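Local coordinates for protein methyltransferase (Thermus thermophilus, PDB 1WS6) that probably transfers a methyl group from S-adenosylmethionine to a substrate, as a methyltransferase with a Rossmann-like fold, at residues A[144-149]-A[162-167]. Numbering follows the deposited sequence.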
ATOM      1  N   VAL A 144      -4.004   2.785   6.423  1.00 17.72           N
ATOM      2  CA  VAL A 144      -3.897   1.394   6.816  1.00 18.89           C
ATOM      3  C   VAL A 144      -2.433   1.084   7.046  1.00 21.21           C
ATOM      4  O   VAL A 144      -1.600   1.283   6.163  1.00 20.61           O
ATOM      5  CB  VAL A 144      -4.438   0.460   5.729  1.00 18.20           C
ATOM      6  CG1 VAL A 144      -4.279  -0.988   6.179  1.00 15.49           C
ATOM      7  CG2 VAL A 144      -5.902   0.790   5.444  1.00 15.32           C
ATOM      8  N   LEU A 145      -2.125   0.581   8.231  1.00 22.85           N
ATOM      9  CA  LEU A 145      -0.750   0.278   8.579  1.00 25.51           C
ATOM     10  C   LEU A 145      -0.563  -1.222   8.833  1.00 25.46           C
ATOM     11  O   LEU A 145      -1.297  -1.808   9.626  1.00 25.77           O
ATOM     12  CB  LEU A 145      -0.386   1.096   9.827  1.00 29.16           C
ATOM     13  CG  LEU A 145      -1.028   2.507   9.828  1.00 33.62           C
ATOM     14  CD1 LEU A 145      -0.860   3.199  11.181  1.00 33.57           C
ATOM     15  CD2 LEU A 145      -0.404   3.353   8.729  1.00 33.17           C
ATOM     16  N   GLN A 146       0.384  -1.854   8.138  1.00 23.96           N
ATOM     17  CA  GLN A 146       0.642  -3.279   8.356  1.00 23.87           C
ATOM     18  C   GLN A 146       1.893  -3.377   9.209  1.00 24.17           C
ATOM     19  O   GLN A 146       2.844  -2.637   9.000  1.00 25.08           O
ATOM     20  CB  GLN A 146       0.865  -4.035   7.042  1.00 23.37           C
ATOM     21  CG  GLN A 146       1.198  -5.511   7.269  1.00 22.63           C
ATOM     22  CD  GLN A 146       1.539  -6.269   5.990  1.00 26.24           C
ATOM     23  OE1 GLN A 146       2.533  -7.002   5.935  1.00 23.97           O
ATOM     24  NE2 GLN A 146       0.707  -6.111   4.961  1.00 25.20           N
ATOM     25  N   HIS A 147       1.901  -4.299  10.162  1.00 24.80           N
ATOM     26  CA  HIS A 147       3.035  -4.441  11.064  1.00 25.15           C
ATOM     27  C   HIS A 147       2.947  -5.744  11.851  1.00 25.58           C
ATOM     28  O   HIS A 147       1.949  -6.458  11.786  1.00 26.11           O
ATOM     29  CB  HIS A 147       3.007  -3.279  12.044  1.00 24.27           C
ATOM     30  CG  HIS A 147       1.697  -3.144  12.762  1.00 24.75           C
ATOM     31  ND1 HIS A 147       1.298  -4.014  13.754  1.00 24.05           N
ATOM     32  CD2 HIS A 147       0.674  -2.272  12.596  1.00 26.43           C
ATOM     33  CE1 HIS A 147       0.089  -3.683  14.168  1.00 24.23           C
ATOM     34  NE2 HIS A 147      -0.314  -2.630  13.480  1.00 25.42           N
ATOM     35  N   PRO A 148       4.003  -6.081  12.602  1.00 26.56           N
ATOM     36  CA  PRO A 148       3.912  -7.329  13.370  1.00 26.16           C
ATOM     37  C   PRO A 148       2.848  -7.171  14.450  1.00 27.19           C
ATOM     38  O   PRO A 148       2.756  -6.121  15.089  1.00 28.59           O
ATOM     39  CB  PRO A 148       5.328  -7.506  13.927  1.00 26.69           C
ATOM     40  CG  PRO A 148       5.936  -6.125  13.858  1.00 25.60           C
ATOM     41  CD  PRO A 148       5.374  -5.547  12.598  1.00 24.89           C
ATOM     42  N   LYS A 149       2.034  -8.206  14.643  1.00 27.35           N
ATOM     43  CA  LYS A 149       0.948  -8.162  15.618  1.00 26.11           C
ATOM     44  C   LYS A 149       1.341  -7.691  17.022  1.00 26.17           C
ATOM     45  O   LYS A 149       0.498  -7.196  17.772  1.00 25.68           O
ATOM     46  CB  LYS A 149       0.262  -9.531  15.704  1.00 26.32           C
ATOM     47  CG  LYS A 149       0.956 -10.557  16.600  1.00 27.34           C
ATOM     48  CD  LYS A 149       0.198 -11.886  16.587  1.00 26.78           C
ATOM     49  CE  LYS A 149       0.415 -12.695  17.866  1.00 28.44           C
ATOM     50  NZ  LYS A 149       1.840 -12.989  18.160  1.00 29.07           N
ATOM     51  N   GLY A 162      -2.654 -14.014  11.558  1.00 30.86           N
ATOM     52  CA  GLY A 162      -1.493 -14.809  11.892  1.00 32.13           C
ATOM     53  C   GLY A 162      -0.494 -13.974  12.679  1.00 33.21           C
ATOM     54  O   GLY A 162      -0.764 -13.581  13.814  1.00 31.78           O
ATOM     55  N   GLU A 163       0.649 -13.678  12.068  1.00 33.58           N
ATOM     56  CA  GLU A 163       1.688 -12.903  12.737  1.00 34.70           C
ATOM     57  C   GLU A 163       1.669 -11.408  12.397  1.00 34.39           C
ATOM     58  O   GLU A 163       2.392 -10.618  13.010  1.00 34.34           O
ATOM     59  CB  GLU A 163       3.061 -13.483  12.395  1.00 36.47           C
ATOM     60  CG  GLU A 163       4.027 -13.515  13.567  1.00 42.53           C
ATOM     61  CD  GLU A 163       3.676 -14.584  14.596  1.00 44.63           C
ATOM     62  OE1 GLU A 163       4.300 -14.593  15.681  1.00 47.08           O
ATOM     63  OE2 GLU A 163       2.786 -15.419  14.319  1.00 45.20           O
ATOM     64  N   ASN A 164       0.850 -11.019  11.424  1.00 32.53           N
ATOM     65  CA  ASN A 164       0.764  -9.621  11.038  1.00 30.51           C
ATOM     66  C   ASN A 164      -0.563  -9.009  11.451  1.00 30.93           C
ATOM     67  O   ASN A 164      -1.573  -9.701  11.585  1.00 32.20           O
ATOM     68  CB  ASN A 164       0.907  -9.461   9.529  1.00 30.50           C
ATOM     69  CG  ASN A 164       2.158 -10.104   8.987  1.00 31.94           C
ATOM     70  OD1 ASN A 164       2.147 -11.265   8.569  1.00 32.06           O
ATOM     71  ND2 ASN A 164       3.252  -9.357   8.997  1.00 33.50           N
ATOM     72  N   ALA A 165      -0.558  -7.699  11.644  1.00 27.83           N
ATOM     73  CA  ALA A 165      -1.769  -6.994  12.010  1.00 26.40           C
ATOM     74  C   ALA A 165      -1.921  -5.776  11.108  1.00 25.37           C
ATOM     75  O   ALA A 165      -0.949  -5.291  10.528  1.00 26.00           O
ATOM     76  CB  ALA A 165      -1.704  -6.557  13.466  1.00 25.42           C
ATOM     77  N   LEU A 166      -3.152  -5.304  10.971  1.00 22.28           N
ATOM     78  CA  LEU A 166      -3.412  -4.119  10.185  1.00 21.27           C
ATOM     79  C   LEU A 166      -4.122  -3.159  11.115  1.00 21.96           C
ATOM     80  O   LEU A 166      -5.045  -3.553  11.829  1.00 23.38           O
ATOM     81  CB  LEU A 166      -4.314  -4.427   8.992  1.00 20.96           C
ATOM     82  CG  LEU A 166      -3.706  -5.124   7.769  1.00 22.72           C
ATOM     83  CD1 LEU A 166      -4.807  -5.369   6.735  1.00 19.89           C
ATOM     84  CD2 LEU A 166      -2.591  -4.266   7.179  1.00 18.92           C
ATOM     85  N   THR A 167      -3.673  -1.912  11.146  1.00 19.99           N
ATOM     86  CA  THR A 167      -4.322  -0.915  11.978  1.00 21.37           C
ATOM     87  C   THR A 167      -4.985   0.042  11.015  1.00 22.40           C
ATOM     88  O   THR A 167      -4.327   0.598  10.140  1.00 24.35           O
ATOM     89  CB  THR A 167      -3.320  -0.136  12.852  1.00 21.05           C
ATOM     90  OG1 THR A 167      -2.904  -0.956  13.949  1.00 19.81           O
ATOM     91  CG2 THR A 167      -3.964   1.128  13.397  1.00 21.65           C
TER
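His147 reaches across the antiparallel pair of strands 144-148 and 164-167 and meets Thr167 and Ala165 on the neighbouring strand. With chi1 at 54°, its CG sits between the backbone N and the carbonyl carbon, which lays the imidazole over the partner strand, one face centred over the carbonyl oxygen of Ala165. Both ring nitrogens are engaged: NE2 of His147 shares a nearly straight hydrogen bond (171°) with Thr167 OG1 at 3.1 Å, while His147 ND1 donates to Pro148 O at 2.9 Å, in the ring plane but well above the plane of that carbonyl. These two bonds fix the ring's rotation, and CE1 of His147 packs against Ala165 CB at 3.5 Å. A phenylalanine here would probably leave Thr167 OG1 and Pro148 O without their imidazole partners and the ring without the two bonds that hold its rotation.

The backbone ladder alternates hydrogen-bonded pairs, Leu145 with Thr167 and His147 with Ala165, with the non-hydrogen-bonded pairs Gln146-Leu166 and Pro148-Asn164. Past the proline, Lys149 N continues the pairing to Glu163 O at 2.9 Å.

Apolar contacts gather on the other face, where Leu166 CD2 lies 3.5 Å from Gln146 CB and 3.8 Å from Val144 CG1. Charge enters at the loop end: the Lys149 chain runs past Gly162, its CD 3.4 Å from Gly162 O, and its NZ forms a long salt bridge to Glu163.

The pair is one of two antiparallel steps, on either side of strand 164-170, in a sheet whose other neighbours run parallel; the strand order 3-2-1-4-5-7-6 is that of the class I, Rossmann-like methyltransferases. Strand 111-116 flanks 141-148, and 157-161 borders 164-170; Phe128 of helix 126-134 touches Leu145 and His147, whereas Leu27 of helix 25-38 packs on Gln146 and Leu166 across the sheet.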